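Folylpolyglutamate synthase protein FOLC (Mycobacterium tuberculosis, PDB 2VOS) probably catalyses the ATP-dependent addition of glutamate to dihydropteroate, giving dihydrofolate, and of further glutamates to tetrahydrofolate, giving folylpolyglutamates. Local coordinates at residues S261-L266 against Q280-V285; T230-G235 against A254-E259; G274-L279 against Y286-L291. One frame throughout, in Å; residues are numbered along the deposited sequence.

Contact 1 of 3, residues S261-L266 against Q280-V285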
# COMPACT_ATOMS: atom_id res chain seq x y z
N SER A 261 -13.42 14.55 -12.86
CA SER A 261 -13.43 15.76 -13.70
C SER A 261 -12.58 15.56 -14.97
O SER A 261 -13.05 15.82 -16.07
CB SER A 261 -12.87 16.97 -12.97
OG SER A 261 -13.74 17.44 -11.97
N GLU A 262 -11.32 15.16 -14.80
CA GLU A 262 -10.41 14.99 -15.91
C GLU A 262 -10.32 13.54 -16.32
O GLU A 262 -9.90 13.26 -17.41
CB GLU A 262 -8.99 15.52 -15.57
CG GLU A 262 -8.82 17.06 -15.60
CD GLU A 262 -9.62 17.78 -14.51
OE1 GLU A 262 -9.42 17.46 -13.33
OE2 GLU A 262 -10.47 18.66 -14.83
N PHE A 263 -10.72 12.62 -15.45
CA PHE A 263 -10.73 11.18 -15.73
C PHE A 263 -11.74 10.48 -14.81
O PHE A 263 -12.13 11.05 -13.77
CB PHE A 263 -9.32 10.56 -15.56
CG PHE A 263 -8.75 10.75 -14.18
CD1 PHE A 263 -8.02 11.92 -13.86
CD2 PHE A 263 -8.87 9.77 -13.23
CE1 PHE A 263 -7.45 12.09 -12.56
CE2 PHE A 263 -8.32 9.95 -11.90
CZ PHE A 263 -7.63 11.09 -11.58
N ALA A 264 -12.17 9.26 -15.15
CA ALA A 264 -13.23 8.59 -14.36
C ALA A 264 -13.37 7.14 -14.74
O ALA A 264 -13.04 6.75 -15.85
CB ALA A 264 -14.60 9.29 -14.59
N VAL A 265 -13.88 6.33 -13.81
CA VAL A 265 -14.37 5.01 -14.19
C VAL A 265 -15.74 5.22 -14.84
O VAL A 265 -16.66 5.72 -14.20
CB VAL A 265 -14.60 4.19 -12.97
CG1 VAL A 265 -15.13 2.85 -13.41
CG2 VAL A 265 -13.27 4.05 -12.21
N LEU A 266 -15.88 4.84 -16.11
CA LEU A 266 -17.15 4.99 -16.80
C LEU A 266 -18.07 3.79 -16.52
O LEU A 266 -19.26 3.98 -16.25
CB LEU A 266 -16.92 5.19 -18.30
CG LEU A 266 -16.19 6.47 -18.69
CD1 LEU A 266 -16.10 6.63 -20.20
CD2 LEU A 266 -16.87 7.71 -18.11
N GLN A 280 -12.35 6.42 -18.66
CA GLN A 280 -11.95 7.65 -19.31
C GLN A 280 -10.66 8.20 -18.68
O GLN A 280 -10.64 8.58 -17.49
CB GLN A 280 -13.05 8.68 -19.21
CG GLN A 280 -12.67 9.99 -19.92
CD GLN A 280 -13.88 10.72 -20.31
OE1 GLN A 280 -14.80 10.13 -20.89
NE2 GLN A 280 -13.94 12.01 -19.97
N GLY A 281 -9.57 8.16 -19.45
CA GLY A 281 -8.30 8.69 -19.01
C GLY A 281 -8.14 10.10 -19.56
O GLY A 281 -9.07 10.65 -20.23
N LEU A 282 -6.95 10.67 -19.38
CA LEU A 282 -6.69 12.03 -19.92
C LEU A 282 -6.70 12.10 -21.48
O LEU A 282 -7.03 13.12 -22.04
CB LEU A 282 -5.35 12.54 -19.43
CG LEU A 282 -5.15 12.48 -17.92
CD1 LEU A 282 -3.81 13.04 -17.63
CD2 LEU A 282 -6.23 13.35 -17.21
N GLY A 283 -6.28 11.02 -22.14
CA GLY A 283 -6.21 10.96 -23.58
C GLY A 283 -7.39 10.26 -24.25
O GLY A 283 -7.41 10.11 -25.48
N GLY A 284 -8.42 9.87 -23.49
CA GLY A 284 -9.62 9.32 -24.12
C GLY A 284 -10.18 8.10 -23.40
O GLY A 284 -9.80 7.80 -22.26
N VAL A 285 -11.07 7.37 -24.07
CA VAL A 285 -11.70 6.22 -23.47
C VAL A 285 -10.93 4.92 -23.78
O VAL A 285 -10.60 4.64 -24.93
CB VAL A 285 -13.14 6.09 -23.98
CG1 VAL A 285 -13.85 4.86 -23.38
CG2 VAL A 285 -13.90 7.38 -23.68

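Contact 2 of 3, residues T230-G235 against A254-E259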
# COMPACT_ATOMS: atom_id res chain seq x y z
N THR A 230 4.89 20.53 -12.79
CA THR A 230 4.52 19.31 -12.09
C THR A 230 3.04 19.05 -12.36
O THR A 230 2.27 19.99 -12.59
CB THR A 230 4.79 19.44 -10.57
OG1 THR A 230 6.21 19.55 -10.36
CG2 THR A 230 4.27 18.21 -9.77
N VAL A 231 2.65 17.78 -12.39
CA VAL A 231 1.23 17.46 -12.53
C VAL A 231 0.81 16.76 -11.26
O VAL A 231 1.46 15.79 -10.90
CB VAL A 231 1.00 16.49 -13.70
CG1 VAL A 231 -0.45 16.16 -13.81
CG2 VAL A 231 1.48 17.06 -15.00
N ALA A 232 -0.26 17.22 -10.62
CA ALA A 232 -0.86 16.55 -9.48
C ALA A 232 -2.09 15.80 -9.99
O ALA A 232 -3.01 16.38 -10.61
CB ALA A 232 -1.30 17.58 -8.40
N VAL A 233 -2.10 14.50 -9.76
CA VAL A 233 -3.20 13.65 -10.19
C VAL A 233 -3.94 13.15 -8.95
O VAL A 233 -3.37 12.45 -8.13
CB VAL A 233 -2.68 12.43 -10.98
CG1 VAL A 233 -3.84 11.67 -11.60
CG2 VAL A 233 -1.74 12.93 -12.09
N ILE A 234 -5.20 13.50 -8.81
CA ILE A 234 -5.84 13.36 -7.54
C ILE A 234 -7.05 12.43 -7.60
O ILE A 234 -7.94 12.60 -8.45
CB ILE A 234 -6.29 14.75 -7.06
CG1 ILE A 234 -5.06 15.64 -6.91
CG2 ILE A 234 -6.89 14.63 -5.68
CD1 ILE A 234 -5.41 17.15 -6.59
N GLY A 235 -7.08 11.43 -6.72
CA GLY A 235 -8.22 10.53 -6.66
C GLY A 235 -9.41 11.21 -5.97
O GLY A 235 -9.38 12.41 -5.67
N ALA A 254 1.30 23.64 -10.06
CA ALA A 254 1.07 22.31 -10.62
C ALA A 254 -0.20 22.28 -11.48
O ALA A 254 -1.19 22.88 -11.10
CB ALA A 254 1.00 21.27 -9.45
N SER A 255 -0.17 21.59 -12.63
CA SER A 255 -1.39 21.26 -13.37
C SER A 255 -2.15 20.19 -12.60
O SER A 255 -1.52 19.28 -12.06
CB SER A 255 -1.05 20.67 -14.72
OG SER A 255 -0.29 21.58 -15.47
N VAL A 256 -3.47 20.23 -12.59
CA VAL A 256 -4.20 19.28 -11.81
C VAL A 256 -5.13 18.44 -12.67
O VAL A 256 -5.79 18.97 -13.56
CB VAL A 256 -5.03 19.99 -10.74
CG1 VAL A 256 -5.93 18.97 -10.07
CG2 VAL A 256 -4.11 20.68 -9.69
N ALA A 257 -5.19 17.14 -12.41
CA ALA A 257 -6.17 16.25 -13.03
C ALA A 257 -6.90 15.59 -11.86
O ALA A 257 -6.25 14.99 -10.98
CB ALA A 257 -5.42 15.17 -13.86
N ARG A 258 -8.23 15.62 -11.87
CA ARG A 258 -8.97 15.14 -10.70
C ARG A 258 -9.92 14.05 -11.10
O ARG A 258 -10.64 14.23 -12.09
CB ARG A 258 -9.83 16.27 -10.11
CG ARG A 258 -9.02 17.40 -9.55
CD ARG A 258 -9.88 18.70 -9.46
NE ARG A 258 -10.25 19.13 -10.80
CZ ARG A 258 -11.21 20.01 -11.08
NH1 ARG A 258 -11.92 20.57 -10.09
NH2 ARG A 258 -11.46 20.34 -12.34
N GLU A 259 -10.02 12.98 -10.30
CA GLU A 259 -11.00 11.95 -10.63
C GLU A 259 -12.35 12.54 -10.69
O GLU A 259 -12.66 13.46 -9.92
CB GLU A 259 -10.97 10.72 -9.70
CG GLU A 259 -11.86 9.59 -10.26
CD GLU A 259 -11.74 8.32 -9.43
OE1 GLU A 259 -10.90 8.37 -8.50
OE2 GLU A 259 -12.45 7.31 -9.70
O HOH W 1 -11.18 14.01 -7.39

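Contact 3 of 3, residues G274-L279 against Y286-L291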
# COMPACT_ATOMS: atom_id res chain seq x y z
N GLY A 274 -11.93 -11.07 -11.10
CA GLY A 274 -11.69 -9.63 -10.97
C GLY A 274 -12.83 -8.82 -11.54
O GLY A 274 -13.96 -8.90 -11.05
N GLN A 275 -12.53 -7.97 -12.55
CA GLN A 275 -13.56 -7.09 -13.08
C GLN A 275 -13.12 -6.56 -14.45
O GLN A 275 -11.94 -6.59 -14.78
CB GLN A 275 -13.73 -5.86 -12.16
CG GLN A 275 -12.42 -5.18 -11.75
CD GLN A 275 -12.60 -4.23 -10.55
OE1 GLN A 275 -13.35 -3.23 -10.65
NE2 GLN A 275 -11.97 -4.57 -9.39
N VAL A 276 -14.08 -6.08 -15.23
CA VAL A 276 -13.77 -5.52 -16.52
C VAL A 276 -14.20 -4.06 -16.46
O VAL A 276 -15.30 -3.74 -16.01
CB VAL A 276 -14.56 -6.26 -17.59
CG1 VAL A 276 -14.34 -5.54 -18.95
CG2 VAL A 276 -14.07 -7.77 -17.70
N LEU A 277 -13.34 -3.16 -16.91
CA LEU A 277 -13.54 -1.72 -16.80
C LEU A 277 -13.60 -1.00 -18.13
O LEU A 277 -12.93 -1.37 -19.09
CB LEU A 277 -12.36 -1.10 -15.96
CG LEU A 277 -12.07 -1.84 -14.65
CD1 LEU A 277 -10.78 -1.23 -13.95
CD2 LEU A 277 -13.24 -1.74 -13.73
N GLN A 278 -14.34 0.10 -18.16
CA GLN A 278 -14.17 1.06 -19.21
C GLN A 278 -13.77 2.37 -18.53
O GLN A 278 -14.53 2.89 -17.69
CB GLN A 278 -15.52 1.30 -19.96
CG GLN A 278 -15.30 2.25 -21.11
CD GLN A 278 -16.55 2.45 -21.94
OE1 GLN A 278 -17.59 2.91 -21.42
NE2 GLN A 278 -16.46 2.12 -23.25
N LEU A 279 -12.60 2.89 -18.88
CA LEU A 279 -12.05 4.06 -18.20
C LEU A 279 -11.91 5.26 -19.13
O LEU A 279 -11.37 5.14 -20.23
CB LEU A 279 -10.67 3.72 -17.63
CG LEU A 279 -10.57 2.51 -16.67
CD1 LEU A 279 -9.07 2.22 -16.21
CD2 LEU A 279 -11.43 2.70 -15.42
N TYR A 286 -10.62 4.14 -22.75
CA TYR A 286 -9.98 2.87 -22.93
C TYR A 286 -10.99 1.80 -22.50
O TYR A 286 -11.48 1.85 -21.39
CB TYR A 286 -8.72 2.78 -22.07
CG TYR A 286 -7.67 3.88 -22.34
CD1 TYR A 286 -6.56 3.66 -23.17
CD2 TYR A 286 -7.80 5.12 -21.78
CE1 TYR A 286 -5.60 4.69 -23.41
CE2 TYR A 286 -6.86 6.15 -22.02
CZ TYR A 286 -5.75 5.91 -22.82
OH TYR A 286 -4.80 6.93 -23.00
N SER A 287 -11.27 0.82 -23.36
CA SER A 287 -12.36 -0.18 -23.13
C SER A 287 -11.86 -1.60 -22.88
O SER A 287 -10.76 -1.90 -23.23
CB SER A 287 -13.26 -0.22 -24.37
OG SER A 287 -13.77 1.09 -24.60
N ASP A 288 -12.71 -2.47 -22.34
CA ASP A 288 -12.40 -3.88 -22.12
C ASP A 288 -11.10 -4.07 -21.35
O ASP A 288 -10.28 -4.92 -21.70
CB ASP A 288 -12.28 -4.64 -23.45
CG ASP A 288 -12.49 -6.22 -23.28
OD1 ASP A 288 -13.28 -6.66 -22.35
OD2 ASP A 288 -11.89 -7.03 -24.11
N ILE A 289 -10.91 -3.27 -20.32
CA ILE A 289 -9.80 -3.47 -19.44
C ILE A 289 -10.14 -4.57 -18.42
O ILE A 289 -11.04 -4.39 -17.59
CB ILE A 289 -9.46 -2.20 -18.71
CG1 ILE A 289 -8.89 -1.20 -19.73
CG2 ILE A 289 -8.38 -2.49 -17.62
CD1 ILE A 289 -8.84 0.21 -19.20
N TYR A 290 -9.46 -5.71 -18.51
CA TYR A 290 -9.61 -6.72 -17.48
C TYR A 290 -8.61 -6.47 -16.38
O TYR A 290 -7.39 -6.39 -16.64
CB TYR A 290 -9.46 -8.14 -18.07
CG TYR A 290 -9.50 -9.19 -16.96
CD1 TYR A 290 -10.70 -9.57 -16.36
CD2 TYR A 290 -8.33 -9.82 -16.53
CE1 TYR A 290 -10.73 -10.55 -15.33
CE2 TYR A 290 -8.35 -10.81 -15.45
CZ TYR A 290 -9.56 -11.14 -14.87
OH TYR A 290 -9.63 -12.12 -13.88
N LEU A 291 -9.10 -6.31 -15.14
CA LEU A 291 -8.20 -6.11 -14.01
C LEU A 291 -8.36 -7.32 -13.09
O LEU A 291 -9.48 -7.56 -12.60
CB LEU A 291 -8.62 -4.84 -13.26
CG LEU A 291 -7.74 -4.52 -12.04
CD1 LEU A 291 -6.35 -4.06 -12.48
CD2 LEU A 291 -8.41 -3.44 -11.22

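Contact 1 of 3, residues S261-L266 against Q280-V285
F263 and L282 run alongside each other in the same direction, but only a flank of the ring meets the leucine, CD1 to L282 CD2 4.1 Å. A chi1 of 58°, with CG between the backbone N and the carbonyl carbon, turns the F263 ring off segment 280-285 toward V303, L304 and A307 of helix 296-312. The backbone pairing itself brings F263 CB to 3.1 Å from Q280 O. L282 CD2 also reaches back to E262 CB, 3.9 Å away, while the carboxylate of E262 turns off to a salt bridge with R258. L266 and Q280 lie slantwise across one another: L266 CD1 rests on Q280 CB at 3.8 Å, and the same methyl just meets V285 CG2 (4.2 Å). Between these clusters, A264 and Q280 form an antiparallel hydrogen-bonded pair, A264 N to Q280 O and Q280 N to A264 O both 2.9 Å. G281 and G284 flank a type I turn; G281 N to G284 O is firm, whereas the turn's own bond, G284 N to G281 O, is weak. E310 binds the N-H groups of L282 and G283. The whole is the turn end of an antiparallel beta meander, strands 264-271, 274-281 and 284-291.

Contact 2 of 3, residues T230-G235 against A254-E259
The carboxylate of E259 is the flat group that meets the opposing segment, its OE1 lying 3.9 Å from G235 CA. An extended chain carries it there, CG being anti to the backbone N (chi1 -170°), and the other oxygen, OE2, is held by H300 ND1, which would tend to fix its rotation. The R258 guanidinium instead leads away from segment 230-235, its NE salt-bridged to E262 OE1. Further flat groups are the peptides of two strands in parallel register. Five N-H to O bonds run back and forth between them, from S255 N to T230 O at 2.9 Å through to E259 N to I234 O at 2.8 Å. Beyond the last, a water donates to both G235 O and E259 O, each 3.0 Å away, spanning the strand ends. One sheet face carries A232, V256 and I234, with I234 CD1 on V256 CG1 at 4.0 Å; helix 239-251 covers it through M242, L245 and S249. V233 and A257 occupy the other face, and V233 packs against helix 296-312. This is a beta-alpha-beta unit, strand 231-234, helix 239-251 and strand 255-258, at one margin of the sheet in the P-loop-type Mur ligase middle domain.

Contact 3 of 3, residues G274-L279 against Y286-L291
Strands 274-281 and 284-291 form a beta hairpin in which L279 pairs with Y286, L277 with I289, and Q275 with L291. Near the turn, L279 and Y286 exchange two backbone bonds, the one from Y286 N to L279 O measuring 2.8 Å. L279 O also sits in plane at the edge of the Y286 ring, whose hydroxyl binds E310 and the L321 backbone N. The L279 and I289 side chains meet roughly perpendicularly, CD1 to CD1 3.6 Å. Between the L279–Y286 and L277–I289 backbone pairs the register slips by one, a beta bulge: Q278 alone on one strand faces S287 and D288 on the other, and D288 takes left-handed backbone angles (phi 53°). Q278 is extended, and its NE2 donates in the amide plane to S287 OG at 3.2 Å, almost straight at 174°; its OE1 is held by R267. L277 N binds I289 O at 2.7 Å as the regular pairing resumes. V276 and Y290 cross nearly perpendicularly on the opposite face from L277 and I289, V276 CG2 reaching the ring edge at CD1, 4.0 Å away. G274 CA lies 3.4 Å from L291 O. The Q275 and L291 side chains run alongside each other, CG to CB 4.1 Å. L279, I289 and L291 pack on F330 of helix 323-331, and the Q275 amide is gripped by R268, L293 O and G295 O.

How the contacts relate
Contacts 1 and 3 build one three-stranded sheet, their centres about 13 Å apart: L266 N and Q278 O, 2.8 Å apart, probably form a hydrogen bond, and V265 CG2 meets L279 CD2 at 3.9 Å. Contact 2 belongs to a different, larger sheet. F263 connects it to contact 1, placing its CZ 3.5 Å from I234 O. Contacts 2 and 3 do not touch; their centres are about 22 Å apart and their nearest atoms about 7 Å. The side chains of E259, L291 and F263 stand about 8, 10 and 11 Å from the bound ADP, and those of E259 and L291 are each about 7 Å from the side chain of ADP-binding N301.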